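Local coordinates for protein cysteine desulfurase (Fervidobacterium islandicum, PDB 6A6E) that probably catalyses the pyridoxal-phosphate-dependent removal of sulfur from cysteine, yielding alanine and an enzyme-bound persulfide, as the SufS component of a sulfur-formation system, at residues A[58-63]-A[72-77]; A[114-119]-A[255-260]; A[320-325]-A[408-413]; A[331-336]-A[390-395]. One frame throughout, in Å; residues are numbered along the deposited sequence. Where two conformers were deposited one is given.

Contact 1: A[58-63]-A[72-77]; sequences LYHYSN and ASEATV
His60 and Glu74 meet through a single hydrogen bond, ND1 of His60 giving its proton to OE1 of Glu74 over 2.8 Å with an N-H...O angle of 165°. From the imidazole's standpoint the acceptor sits at the ring edge, nearly in plane; from the carboxylate's, the donor stands well above the plane, 57° out of it. The two flat groups are turned against each other, their planes 50° apart. Glu74 reaches across with CG anti to its carbonyl carbon and an extended chain beyond. The contact closes the loop between helix 47-59, which ends just before His60, and helix 70-90. This connection faces the dimer interface, where Arg27 of the second subunit makes a salt bridge to the same Glu74 OE1 and hydrogen-bonds to the carbonyl O of Tyr59. On either side of Glu74 in sequence, Ala72 and Ala75 let the loop backbone come close. The methyl of Ala75 lies against two loop carbonyls, 3.4 Å from CB to Ser62 O and 3.5 Å from CB to His60 O. Ser62 turns its CB toward Ala72, stopping 3.7 Å from the Ala72 N, while its OG bonds back to Tyr61 O.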
loop_
_atom_site.group_PDB
_atom_site.type_symbol
_atom_site.label_atom_id
_atom_site.label_comp_id
_atom_site.label_asym_id
_atom_site.label_seq_id
_atom_site.Cartn_x
_atom_site.Cartn_y
_atom_site.Cartn_z
ATOM N N LEU A 58 -10.407 -0.351 -15.718
ATOM C CA LEU A 58 -11.321 -1.158 -16.542
ATOM C C LEU A 58 -10.751 -1.360 -17.958
ATOM O O LEU A 58 -11.041 -2.356 -18.563
ATOM C CB LEU A 58 -12.738 -0.558 -16.595
ATOM C CG LEU A 58 -13.522 -0.586 -15.284
ATOM C CD1 LEU A 58 -14.846 0.158 -15.393
ATOM C CD2 LEU A 58 -13.723 -2.045 -14.813
ATOM N N TYR A 59 -9.937 -0.443 -18.462
ATOM C CA TYR A 59 -9.518 -0.492 -19.871
ATOM C C TYR A 59 -8.001 -0.469 -20.130
ATOM O O TYR A 59 -7.564 -0.829 -21.261
ATOM C CB TYR A 59 -10.202 0.643 -20.679
ATOM C CG TYR A 59 -11.746 0.539 -20.778
ATOM C CD1 TYR A 59 -12.360 -0.389 -21.641
ATOM C CD2 TYR A 59 -12.562 1.319 -20.006
ATOM C CE1 TYR A 59 -13.773 -0.503 -21.736
ATOM C CE2 TYR A 59 -13.975 1.250 -20.121
ATOM C CZ TYR A 59 -14.563 0.325 -20.992
ATOM O OH TYR A 59 -15.930 0.214 -21.084
ATOM N N HIS A 60 -7.195 -0.070 -19.149
ATOM C CA HIS A 60 -5.760 0.136 -19.417
ATOM C C HIS A 60 -4.843 -0.592 -18.443
ATOM O O HIS A 60 -3.747 -0.190 -18.235
ATOM C CB HIS A 60 -5.425 1.594 -19.462
ATOM C CG HIS A 60 -6.216 2.323 -20.509
ATOM N ND1 HIS A 60 -5.961 2.177 -21.856
ATOM C CD2 HIS A 60 -7.337 3.085 -20.413
ATOM C CE1 HIS A 60 -6.857 2.871 -22.536
ATOM N NE2 HIS A 60 -7.711 3.421 -21.690
ATOM N N TYR A 61 -5.323 -1.677 -17.881
ATOM C CA TYR A 61 -4.704 -2.239 -16.666
ATOM C C TYR A 61 -4.041 -3.576 -16.919
ATOM O O TYR A 61 -4.609 -4.418 -17.578
ATOM C CB TYR A 61 -5.767 -2.412 -15.575
ATOM C CG TYR A 61 -5.181 -3.120 -14.390
ATOM C CD1 TYR A 61 -4.480 -2.406 -13.436
ATOM C CD2 TYR A 61 -5.181 -4.504 -14.300
ATOM C CE1 TYR A 61 -3.879 -3.049 -12.380
ATOM C CE2 TYR A 61 -4.571 -5.146 -13.258
ATOM C CZ TYR A 61 -3.938 -4.394 -12.295
ATOM O OH TYR A 61 -3.298 -4.980 -11.230
ATOM N N SER A 62 -2.842 -3.744 -16.382
ATOM C CA SER A 62 -2.152 -4.996 -16.258
ATOM C C SER A 62 -0.964 -4.738 -15.366
ATOM O O SER A 62 -0.720 -3.631 -15.013
ATOM C CB SER A 62 -1.560 -5.478 -17.588
ATOM O OG SER A 62 -2.515 -6.105 -18.373
ATOM N N ASN A 63 -0.199 -5.769 -15.032
ATOM C CA ASN A 63 0.978 -5.554 -14.201
ATOM C C ASN A 63 2.050 -4.926 -15.075
ATOM O O ASN A 63 2.042 -5.068 -16.306
ATOM C CB ASN A 63 1.462 -6.833 -13.528
ATOM C CG ASN A 63 2.141 -6.531 -12.172
ATOM O OD1 ASN A 63 2.694 -5.402 -11.970
ATOM N ND2 ASN A 63 2.096 -7.496 -11.241
ATOM N N ALA A 72 -0.033 -4.248 -20.779
ATOM C CA ALA A 72 1.104 -4.055 -19.909
ATOM C C ALA A 72 1.902 -2.838 -20.303
ATOM O O ALA A 72 2.398 -2.154 -19.401
ATOM C CB ALA A 72 2.007 -5.269 -19.848
ATOM N N SER A 73 2.063 -2.553 -21.613
ATOM C CA SER A 73 2.728 -1.283 -22.049
ATOM C C SER A 73 1.983 -0.035 -21.627
ATOM O O SER A 73 2.617 0.857 -21.128
ATOM C CB SER A 73 3.023 -1.149 -23.583
ATOM O OG SER A 73 3.305 -2.453 -24.013
ATOM N N GLU A 74 0.687 -0.001 -21.831
ATOM C CA GLU A 74 -0.139 1.109 -21.449
ATOM C C GLU A 74 -0.001 1.371 -19.945
ATOM O O GLU A 74 0.136 2.531 -19.512
ATOM C CB GLU A 74 -1.609 0.847 -21.837
ATOM C CG GLU A 74 -1.845 0.903 -23.347
ATOM C CD GLU A 74 -3.277 0.569 -23.798
ATOM O OE1 GLU A 74 -4.177 0.269 -22.977
ATOM O OE2 GLU A 74 -3.532 0.633 -25.023
ATOM N N ALA A 75 -0.065 0.299 -19.148
ATOM C CA ALA A 75 -0.091 0.444 -17.693
ATOM C C ALA A 75 1.289 0.927 -17.280
ATOM O O ALA A 75 1.423 1.779 -16.440
ATOM C CB ALA A 75 -0.474 -0.879 -17.053
ATOM N N THR A 76 2.337 0.403 -17.897
ATOM C CA THR A 76 3.680 0.780 -17.539
ATOM C C THR A 76 3.973 2.253 -17.845
ATOM O O THR A 76 4.535 3.024 -17.014
ATOM C CB THR A 76 4.730 -0.129 -18.245
ATOM O OG1 THR A 76 4.497 -1.492 -17.901
ATOM C CG2 THR A 76 6.119 0.212 -17.800
ATOM N N VAL A 77 3.596 2.655 -19.037
ATOM C CA VAL A 77 3.723 4.079 -19.444
ATOM C C VAL A 77 2.935 5.004 -18.499
ATOM O O VAL A 77 3.456 6.004 -18.023
ATOM C CB VAL A 77 3.272 4.230 -20.924
ATOM C CG1 VAL A 77 3.077 5.657 -21.341
ATOM C CG2 VAL A 77 4.274 3.555 -21.869
#

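Contact 2: A[114-119]-A[255-260]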
loop_
_atom_site.group_PDB
_atom_site.type_symbol
_atom_site.label_atom_id
_atom_site.label_comp_id
_atom_site.label_asym_id
_atom_site.label_seq_id
_atom_site.Cartn_x
_atom_site.Cartn_y
_atom_site.Cartn_z
ATOM N N LEU A 114 18.333 3.617 7.040
ATOM C CA LEU A 114 19.522 4.329 7.597
ATOM C C LEU A 114 20.361 3.419 8.527
ATOM O O LEU A 114 21.595 3.456 8.468
ATOM C CB LEU A 114 19.159 5.642 8.222
ATOM C CG LEU A 114 18.619 6.661 7.204
ATOM C CD1 LEU A 114 17.838 7.713 7.934
ATOM C CD2 LEU A 114 19.602 7.314 6.260
ATOM N N ALA A 115 19.721 2.597 9.335
ATOM C CA ALA A 115 20.440 1.717 10.251
ATOM C C ALA A 115 21.155 0.563 9.517
ATOM O O ALA A 115 22.298 0.213 9.816
ATOM C CB ALA A 115 19.493 1.147 11.286
ATOM N N LYS A 116 20.504 0.000 8.509
ATOM C CA LYS A 116 21.101 -1.097 7.773
ATOM C C LYS A 116 22.205 -0.658 6.876
ATOM O O LYS A 116 23.013 -1.462 6.495
ATOM C CB LYS A 116 20.048 -1.846 6.901
ATOM C CG LYS A 116 19.013 -2.685 7.673
ATOM C CD LYS A 116 18.260 -3.681 6.727
ATOM C CE LYS A 116 17.230 -3.014 5.761
ATOM N NZ LYS A 116 16.237 -3.905 4.964
ATOM N N SER A 117 22.166 0.586 6.440
ATOM C CA SER A 117 23.179 1.104 5.590
ATOM C C SER A 117 24.435 1.536 6.394
ATOM O O SER A 117 25.369 2.047 5.804
ATOM C CB SER A 117 22.673 2.331 4.841
ATOM O OG SER A 117 21.453 2.095 4.125
ATOM N N GLY A 118 24.365 1.484 7.711
ATOM C CA GLY A 118 25.433 1.950 8.540
ATOM C C GLY A 118 25.571 3.445 8.738
ATOM O O GLY A 118 26.595 3.872 9.237
ATOM N N ILE A 119 24.542 4.229 8.418
ATOM C CA ILE A 119 24.583 5.653 8.551
ATOM C C ILE A 119 24.099 6.040 9.953
ATOM O O ILE A 119 24.689 6.917 10.613
ATOM C CB ILE A 119 23.691 6.281 7.504
ATOM C CG1 ILE A 119 24.274 6.029 6.130
ATOM C CG2 ILE A 119 23.457 7.772 7.806
ATOM C CD1 ILE A 119 23.418 6.471 4.974
ATOM N N GLN A 255 23.220 5.211 -1.991
ATOM C CA GLN A 255 24.004 4.548 -0.964
ATOM C C GLN A 255 23.135 3.777 0.077
ATOM O O GLN A 255 23.663 3.161 1.037
ATOM C CB GLN A 255 24.897 5.606 -0.267
ATOM C CG GLN A 255 25.867 6.332 -1.224
ATOM C CD GLN A 255 26.762 5.360 -1.984
ATOM O OE1 GLN A 255 26.750 5.303 -3.201
ATOM N NE2 GLN A 255 27.502 4.560 -1.248
ATOM N N LEU A 256 21.810 3.769 -0.119
ATOM C CA LEU A 256 20.939 3.259 0.940
ATOM C C LEU A 256 20.634 1.826 0.658
ATOM O O LEU A 256 20.296 1.521 -0.497
ATOM C CB LEU A 256 19.603 3.991 0.953
ATOM C CG LEU A 256 19.269 5.197 1.765
ATOM C CD1 LEU A 256 17.733 5.383 1.671
ATOM C CD2 LEU A 256 19.731 5.069 3.211
ATOM N N GLU A 257 20.754 0.952 1.662
ATOM C CA GLU A 257 20.194 -0.402 1.601
ATOM C C GLU A 257 18.621 -0.364 1.392
ATOM O O GLU A 257 17.927 0.404 2.058
ATOM C CB GLU A 257 20.519 -1.190 2.881
ATOM C CG GLU A 257 19.925 -2.626 2.982
ATOM C CD GLU A 257 20.593 -3.666 2.088
ATOM O OE1 GLU A 257 21.636 -3.382 1.492
ATOM O OE2 GLU A 257 20.048 -4.769 1.925
ATOM N N PRO A 258 18.091 -1.191 0.482
ATOM C CA PRO A 258 16.603 -1.181 0.296
ATOM C C PRO A 258 15.947 -1.527 1.599
ATOM O O PRO A 258 16.500 -2.323 2.390
ATOM C CB PRO A 258 16.373 -2.262 -0.732
ATOM C CG PRO A 258 17.663 -2.263 -1.576
ATOM C CD PRO A 258 18.770 -1.952 -0.583
ATOM N N PHE A 259 14.767 -0.969 1.834
ATOM C CA PHE A 259 13.963 -1.360 2.989
ATOM C C PHE A 259 13.333 -2.794 2.794
ATOM O O PHE A 259 13.582 -3.710 3.553
ATOM C CB PHE A 259 12.858 -0.271 3.223
ATOM C CG PHE A 259 11.995 -0.526 4.366
ATOM C CD1 PHE A 259 12.472 -1.204 5.465
ATOM C CD2 PHE A 259 10.649 -0.180 4.317
ATOM C CE1 PHE A 259 11.668 -1.468 6.552
ATOM C CE2 PHE A 259 9.840 -0.412 5.423
ATOM C CZ PHE A 259 10.354 -1.040 6.520
ATOM N N LEU A 260 12.495 -2.924 1.789
ATOM C CA LEU A 260 11.850 -4.132 1.394
ATOM C C LEU A 260 12.536 -4.780 0.186
ATOM O O LEU A 260 13.083 -4.076 -0.705
ATOM C CB LEU A 260 10.404 -3.847 0.996
ATOM C CG LEU A 260 9.521 -3.067 1.977
ATOM C CD1 LEU A 260 8.075 -2.905 1.478
ATOM C CD2 LEU A 260 9.592 -3.726 3.314
#
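Lys116 and Ser117 supply the polar links to the 255-260 loop, both by gripping its backbone. NZ of Lys116 donates to two successive carbonyls, 3.0 Å to Pro258 O and 3.0 Å to Phe259 O; the first is met in the carbonyl plane, the second with the donor tilted 26° from it. A bend at chi3 (-73°) brings the ammonium round to this pair, and Tyr261 OH is a further partner. Ser117 OG accepts from Glu257 N at 2.8 Å, with an N-H...O angle of 155°, and is also bonded to Ser113 O one helical turn earlier. A leucine in place of Lys116 would probably leave the Pro258 and Phe259 carbonyls without their shared donor and this part of the loop less firmly held.

Aliphatic contacts fill in beside these bonds. CE of Lys116 passes 3.9 Å from CG of Glu257, whose carboxylate is engaged elsewhere, by Tyr261 and by Arg142 of the second subunit. Leu256 directs CD2 to Leu114 CD2, 3.8 Å away, with Ile119 CD1 at 4.3 Å on the same methyl.

On the helix side the backbone closes in a Schellman motif: Gly118 has positive phi, Ile119 N bonds to Leu114 O and Gly118 N to Ala115 O. The contact thus joins a Schellman-capped helix C-terminus to an irregular loop at the subunit interface.

Contact 3: A[320-325]-A[408-413]; sequences NYLLEK and EDIDVL
Ile410 and Leu322 form the apolar centre where the two helices come nearest, their CA atoms 6.3 Å apart. CD1 of Ile410 lies 3.9 Å from CB of Leu322, the two side chains set roughly perpendicular. One turn further along, Leu413 CD2 meets Leu322 CD1 at 3.8 Å. Leu322 holds its CG anti to the backbone N (chi1 170°), which directs its CD1 to Leu413. Moving outward, Tyr321 and Ile410 run alongside one another, pointing opposite ways: CG2 of Ile410 is 3.7 Å from CD2 of the Tyr321 ring, while Ile410 CD1 lies in the ring plane at the edge. At the polar margin the tyrosine OH donates to the syn lone pair of Asp411 OD1 over a short 2.5 Å, with ring and carboxylate planes 59° apart. Arg6 joins here, as a salt-bridge partner of Asp411 OD2 and a donor to Tyr321 OH. A phenylalanine at Tyr321 would keep the ring packing but would probably leave Asp411 OD1 and Arg6 without their common hydroxyl partner. The segments run nearly parallel, at 22° with axes 10.1 Å apart, and pack over the six-stranded mixed sheet, Leu322 touching strand 345-350 and Leu413 strand 368-373.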
loop_
_atom_site.group_PDB
_atom_site.type_symbol
_atom_site.label_atom_id
_atom_site.label_comp_id
_atom_site.label_asym_id
_atom_site.label_seq_id
_atom_site.Cartn_x
_atom_site.Cartn_y
_atom_site.Cartn_z
ATOM N N ASN A 320 -6.953 31.908 7.981
ATOM C CA ASN A 320 -6.978 33.177 8.700
ATOM C C ASN A 320 -8.358 33.460 9.244
ATOM O O ASN A 320 -8.482 33.780 10.386
ATOM C CB ASN A 320 -6.523 34.318 7.828
ATOM C CG ASN A 320 -5.080 34.157 7.403
ATOM O OD1 ASN A 320 -4.310 33.459 8.037
ATOM N ND2 ASN A 320 -4.714 34.788 6.328
ATOM N N TYR A 321 -9.386 33.324 8.431
ATOM C CA TYR A 321 -10.774 33.448 8.893
ATOM C C TYR A 321 -11.174 32.447 10.021
ATOM O O TYR A 321 -11.821 32.803 10.995
ATOM C CB TYR A 321 -11.692 33.296 7.719
ATOM C CG TYR A 321 -13.139 33.658 8.008
ATOM C CD1 TYR A 321 -13.582 35.019 8.064
ATOM C CD2 TYR A 321 -14.085 32.665 8.140
ATOM C CE1 TYR A 321 -14.914 35.308 8.307
ATOM C CE2 TYR A 321 -15.410 32.932 8.404
ATOM C CZ TYR A 321 -15.834 34.253 8.468
ATOM O OH TYR A 321 -17.186 34.431 8.674
ATOM N N LEU A 322 -10.788 31.187 9.891
ATOM C CA LEU A 322 -11.087 30.202 10.946
ATOM C C LEU A 322 -10.405 30.643 12.230
ATOM O O LEU A 322 -11.043 30.699 13.294
ATOM C CB LEU A 322 -10.600 28.790 10.549
ATOM C CG LEU A 322 -10.630 27.714 11.634
ATOM C CD1 LEU A 322 -12.081 27.478 12.102
ATOM C CD2 LEU A 322 -10.014 26.418 11.079
ATOM N N LEU A 323 -9.112 30.947 12.168
ATOM C CA LEU A 323 -8.421 31.308 13.385
ATOM C C LEU A 323 -8.982 32.625 14.013
ATOM O O LEU A 323 -9.165 32.687 15.215
ATOM C CB LEU A 323 -6.952 31.416 13.107
ATOM C CG LEU A 323 -6.056 31.589 14.333
ATOM C CD1 LEU A 323 -5.904 30.284 15.090
ATOM C CD2 LEU A 323 -4.699 32.041 13.856
ATOM N N GLU A 324 -9.313 33.631 13.187
ATOM C CA GLU A 324 -9.957 34.886 13.654
ATOM C C GLU A 324 -11.269 34.638 14.391
ATOM O O GLU A 324 -11.474 35.151 15.473
ATOM C CB GLU A 324 -10.218 35.795 12.456
ATOM C CG GLU A 324 -10.887 37.122 12.761
ATOM C CD GLU A 324 -11.403 37.786 11.492
ATOM O OE1 GLU A 324 -12.607 37.629 11.185
ATOM O OE2 GLU A 324 -10.597 38.409 10.777
ATOM N N LYS A 325 -12.173 33.876 13.776
ATOM C CA LYS A 325 -13.439 33.609 14.374
ATOM C C LYS A 325 -13.305 32.807 15.659
ATOM O O LYS A 325 -14.120 33.003 16.588
ATOM C CB LYS A 325 -14.372 32.894 13.397
ATOM C CG LYS A 325 -14.792 33.739 12.210
ATOM C CD LYS A 325 -15.363 35.079 12.665
ATOM C CE LYS A 325 -16.203 35.688 11.580
ATOM N NZ LYS A 325 -16.109 37.174 11.604
ATOM N N GLU A 408 -18.660 30.249 4.734
ATOM C CA GLU A 408 -19.919 29.795 5.306
ATOM C C GLU A 408 -19.814 28.503 6.146
ATOM O O GLU A 408 -20.443 28.392 7.223
ATOM C CB GLU A 408 -20.980 29.658 4.230
ATOM C CG GLU A 408 -22.286 29.215 4.860
ATOM C CD GLU A 408 -23.408 29.035 3.869
ATOM O OE1 GLU A 408 -24.020 30.065 3.495
ATOM O OE2 GLU A 408 -23.708 27.870 3.511
ATOM N N ASP A 409 -19.019 27.522 5.664
ATOM C CA ASP A 409 -18.723 26.308 6.448
ATOM C C ASP A 409 -18.212 26.679 7.818
ATOM O O ASP A 409 -18.638 26.143 8.844
ATOM C CB ASP A 409 -17.655 25.436 5.766
ATOM C CG ASP A 409 -18.131 24.769 4.507
ATOM O OD1 ASP A 409 -19.351 24.513 4.357
ATOM O OD2 ASP A 409 -17.245 24.377 3.663
ATOM N N ILE A 410 -17.266 27.574 7.839
ATOM C CA ILE A 410 -16.703 28.024 9.084
ATOM C C ILE A 410 -17.786 28.700 9.998
ATOM O O ILE A 410 -17.842 28.422 11.235
ATOM C CB ILE A 410 -15.516 28.922 8.794
ATOM C CG1 ILE A 410 -14.393 28.071 8.187
ATOM C CG2 ILE A 410 -15.000 29.602 10.046
ATOM C CD1 ILE A 410 -13.205 28.841 7.674
ATOM N N ASP A 411 -18.659 29.515 9.389
ATOM C CA ASP A 411 -19.769 30.167 10.139
ATOM C C ASP A 411 -20.728 29.134 10.733
ATOM O O ASP A 411 -21.227 29.309 11.848
ATOM C CB ASP A 411 -20.579 31.117 9.224
ATOM C CG ASP A 411 -19.789 32.353 8.809
ATOM O OD1 ASP A 411 -18.793 32.656 9.424
ATOM O OD2 ASP A 411 -20.173 33.055 7.864
ATOM N N VAL A 412 -20.982 28.043 10.013
ATOM C CA VAL A 412 -21.723 26.940 10.621
ATOM C C VAL A 412 -21.006 26.335 11.831
ATOM O O VAL A 412 -21.663 26.026 12.852
ATOM C CB VAL A 412 -22.130 25.862 9.595
ATOM C CG1 VAL A 412 -22.919 24.722 10.246
ATOM C CG2 VAL A 412 -22.941 26.495 8.474
ATOM N N LEU A 413 -19.670 26.147 11.741
ATOM C CA LEU A 413 -18.912 25.612 12.860
ATOM C C LEU A 413 -19.124 26.528 14.074
ATOM O O LEU A 413 -19.386 26.057 15.182
ATOM C CB LEU A 413 -17.416 25.498 12.526
ATOM C CG LEU A 413 -16.489 25.273 13.724
ATOM C CD1 LEU A 413 -16.777 23.922 14.351
ATOM C CD2 LEU A 413 -15.029 25.376 13.368
#

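Contact 4: A[331-336]-A[390-395]; sequences FVEVYG and IDFPNS
Tyr335 and Phe392 form an offset edge-to-face pair, with ring planes at 80° and centroids 5.8 Å apart. The edge of Phe392 is turned toward the face of Tyr335, its CE1 lying 3.7 Å from CZ of the tyrosine. The same edge meets the hydroxyl: Tyr335 OH sits in the plane of the Phe392 ring, 3.4 Å from CE1. Different first torsions bring the rings together, Phe392 holding CG anti to its backbone N (chi1 -175°) and Tyr335 anti to its carbonyl carbon (chi1 -45°). Glu333, two residues before Tyr335 and pointing the same way, toward the loop, accepts from Tyr335 OH at 2.7 Å through the anti lone pair of OE1. This carboxylate oxygen also touches Ile390, 3.6 Å from its CG1. Strand 332-334 is an outer strand, within this chain, of the six-stranded mixed sheet, and the loop leads from helix 378-387 into strand 396-400. Tyr335 OH is also bonded to Asn349 ND2. Glu333 OE1 pairs with Ser388 OG and OE2 with Lys389 N, so the carboxylate's hydrogen bonds hold the loop just ahead of Ile390, whereas within 390-395 the contact is the ring pair plus a carboxylate oxygen against Ile390, with no hydrogen bond across.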
loop_
_atom_site.group_PDB
_atom_site.type_symbol
_atom_site.label_atom_id
_atom_site.label_comp_id
_atom_site.label_asym_id
_atom_site.label_seq_id
_atom_site.Cartn_x
_atom_site.Cartn_y
_atom_site.Cartn_z
ATOM N N PHE A 331 -15.415 31.455 25.361
ATOM C CA PHE A 331 -15.562 30.127 25.980
ATOM C C PHE A 331 -14.734 28.971 25.315
ATOM O O PHE A 331 -14.950 27.812 25.631
ATOM C CB PHE A 331 -17.012 29.724 25.945
ATOM C CG PHE A 331 -17.570 29.633 24.567
ATOM C CD1 PHE A 331 -18.058 30.758 23.930
ATOM C CD2 PHE A 331 -17.575 28.435 23.902
ATOM C CE1 PHE A 331 -18.576 30.668 22.659
ATOM C CE2 PHE A 331 -18.076 28.339 22.639
ATOM C CZ PHE A 331 -18.594 29.446 22.015
ATOM N N VAL A 332 -13.735 29.299 24.483
ATOM C CA VAL A 332 -12.791 28.255 23.906
ATOM C C VAL A 332 -11.349 28.526 24.266
ATOM O O VAL A 332 -10.986 29.655 24.403
ATOM C CB VAL A 332 -12.882 28.252 22.374
ATOM C CG1 VAL A 332 -11.912 27.240 21.776
ATOM C CG2 VAL A 332 -14.325 28.019 21.944
ATOM N N GLU A 333 -10.555 27.484 24.483
ATOM C CA GLU A 333 -9.085 27.565 24.597
ATOM C C GLU A 333 -8.463 27.010 23.248
ATOM O O GLU A 333 -8.784 25.894 22.850
ATOM C CB GLU A 333 -8.617 26.736 25.770
ATOM C CG GLU A 333 -7.128 26.785 26.023
ATOM C CD GLU A 333 -6.734 26.085 27.316
ATOM O OE1 GLU A 333 -6.637 24.816 27.361
ATOM O OE2 GLU A 333 -6.455 26.832 28.318
ATOM N N VAL A 334 -7.630 27.816 22.566
ATOM C CA VAL A 334 -7.018 27.508 21.262
ATOM C C VAL A 334 -5.533 27.130 21.431
ATOM O O VAL A 334 -4.840 27.752 22.183
ATOM C CB VAL A 334 -7.193 28.673 20.284
ATOM C CG1 VAL A 334 -6.377 28.456 19.009
ATOM C CG2 VAL A 334 -8.652 28.779 19.921
ATOM N N TYR A 335 -5.060 26.086 20.756
ATOM C CA TYR A 335 -3.640 25.701 20.851
ATOM C C TYR A 335 -2.881 26.089 19.608
ATOM O O TYR A 335 -3.454 26.270 18.536
ATOM C CB TYR A 335 -3.475 24.204 21.230
ATOM C CG TYR A 335 -4.421 23.843 22.371
ATOM C CD1 TYR A 335 -4.126 24.168 23.675
ATOM C CD2 TYR A 335 -5.659 23.299 22.103
ATOM C CE1 TYR A 335 -5.019 23.931 24.716
ATOM C CE2 TYR A 335 -6.558 23.019 23.121
ATOM C CZ TYR A 335 -6.263 23.386 24.421
ATOM O OH TYR A 335 -7.185 23.104 25.394
ATOM N N GLY A 336 -1.577 26.227 19.747
ATOM C CA GLY A 336 -0.722 26.569 18.620
ATOM C C GLY A 336 -0.391 28.066 18.572
ATOM O O GLY A 336 -0.830 28.813 19.412
ATOM N N ILE A 390 -7.777 25.674 31.770
ATOM C CA ILE A 390 -9.067 25.051 32.069
ATOM C C ILE A 390 -8.761 23.699 32.637
ATOM O O ILE A 390 -7.609 23.374 32.873
ATOM C CB ILE A 390 -9.982 24.913 30.813
ATOM C CG1 ILE A 390 -9.266 24.114 29.690
ATOM C CG2 ILE A 390 -10.406 26.286 30.341
ATOM C CD1 ILE A 390 -10.159 23.643 28.554
ATOM N N ASP A 391 -9.794 22.913 32.862
ATOM C CA ASP A 391 -9.602 21.566 33.292
ATOM C C ASP A 391 -9.318 20.767 31.999
ATOM O O ASP A 391 -10.243 20.375 31.290
ATOM C CB ASP A 391 -10.883 21.106 33.995
ATOM C CG ASP A 391 -10.727 19.797 34.701
ATOM O OD1 ASP A 391 -9.578 19.374 34.946
ATOM O OD2 ASP A 391 -11.768 19.187 35.034
ATOM N N PHE A 392 -8.041 20.557 31.695
ATOM C CA PHE A 392 -7.611 20.047 30.396
ATOM C C PHE A 392 -7.912 18.552 30.282
ATOM O O PHE A 392 -7.384 17.745 31.036
ATOM C CB PHE A 392 -6.112 20.327 30.155
ATOM C CG PHE A 392 -5.612 19.933 28.762
ATOM C CD1 PHE A 392 -5.927 20.696 27.661
ATOM C CD2 PHE A 392 -4.799 18.807 28.580
ATOM C CE1 PHE A 392 -5.474 20.339 26.391
ATOM C CE2 PHE A 392 -4.328 18.446 27.324
ATOM C CZ PHE A 392 -4.676 19.212 26.227
ATOM N N PRO A 393 -8.713 18.182 29.281
ATOM C CA PRO A 393 -9.177 16.820 29.132
ATOM C C PRO A 393 -8.194 15.883 28.491
ATOM O O PRO A 393 -8.566 14.785 28.179
ATOM C CB PRO A 393 -10.415 16.988 28.252
ATOM C CG PRO A 393 -10.149 18.211 27.468
ATOM C CD PRO A 393 -9.391 19.112 28.361
ATOM N N ASN A 394 -6.957 16.298 28.266
ATOM C CA ASN A 394 -5.912 15.422 27.665
ATOM C C ASN A 394 -6.176 14.996 26.232
ATOM O O ASN A 394 -5.695 13.958 25.775
ATOM C CB ASN A 394 -5.638 14.222 28.559
ATOM C CG ASN A 394 -5.002 14.636 29.877
ATOM O OD1 ASN A 394 -4.173 15.568 29.940
ATOM N ND2 ASN A 394 -5.412 13.972 30.939
ATOM N N SER A 395 -6.901 15.872 25.547
ATOM C CA SER A 395 -7.345 15.708 24.200
ATOM C C SER A 395 -7.902 17.028 23.766
ATOM O O SER A 395 -8.051 17.949 24.600
ATOM C CB SER A 395 -8.434 14.629 24.072
ATOM O OG SER A 395 -9.410 14.785 25.072
#

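How the contacts relate
Contacts 1 and 2 both lie at the subunit interface, in series along the chain with centres about 32 Å apart; each uses polar side chains to tie a loop to a helix, and in each an arginine of the second subunit bridges one of the carboxylates. Contacts 3 and 4 touch no other chain. They share one region, centres about 18 Å apart, because helix 308-327 is followed in the chain by strand 332-334, and both pack on strand 345-350 of the same sheet. Only contact 3 is buried, with an apolar centre and one polar edge; contacts 1, 2 and 4 are partly buried, and contact 4 is the aromatic one.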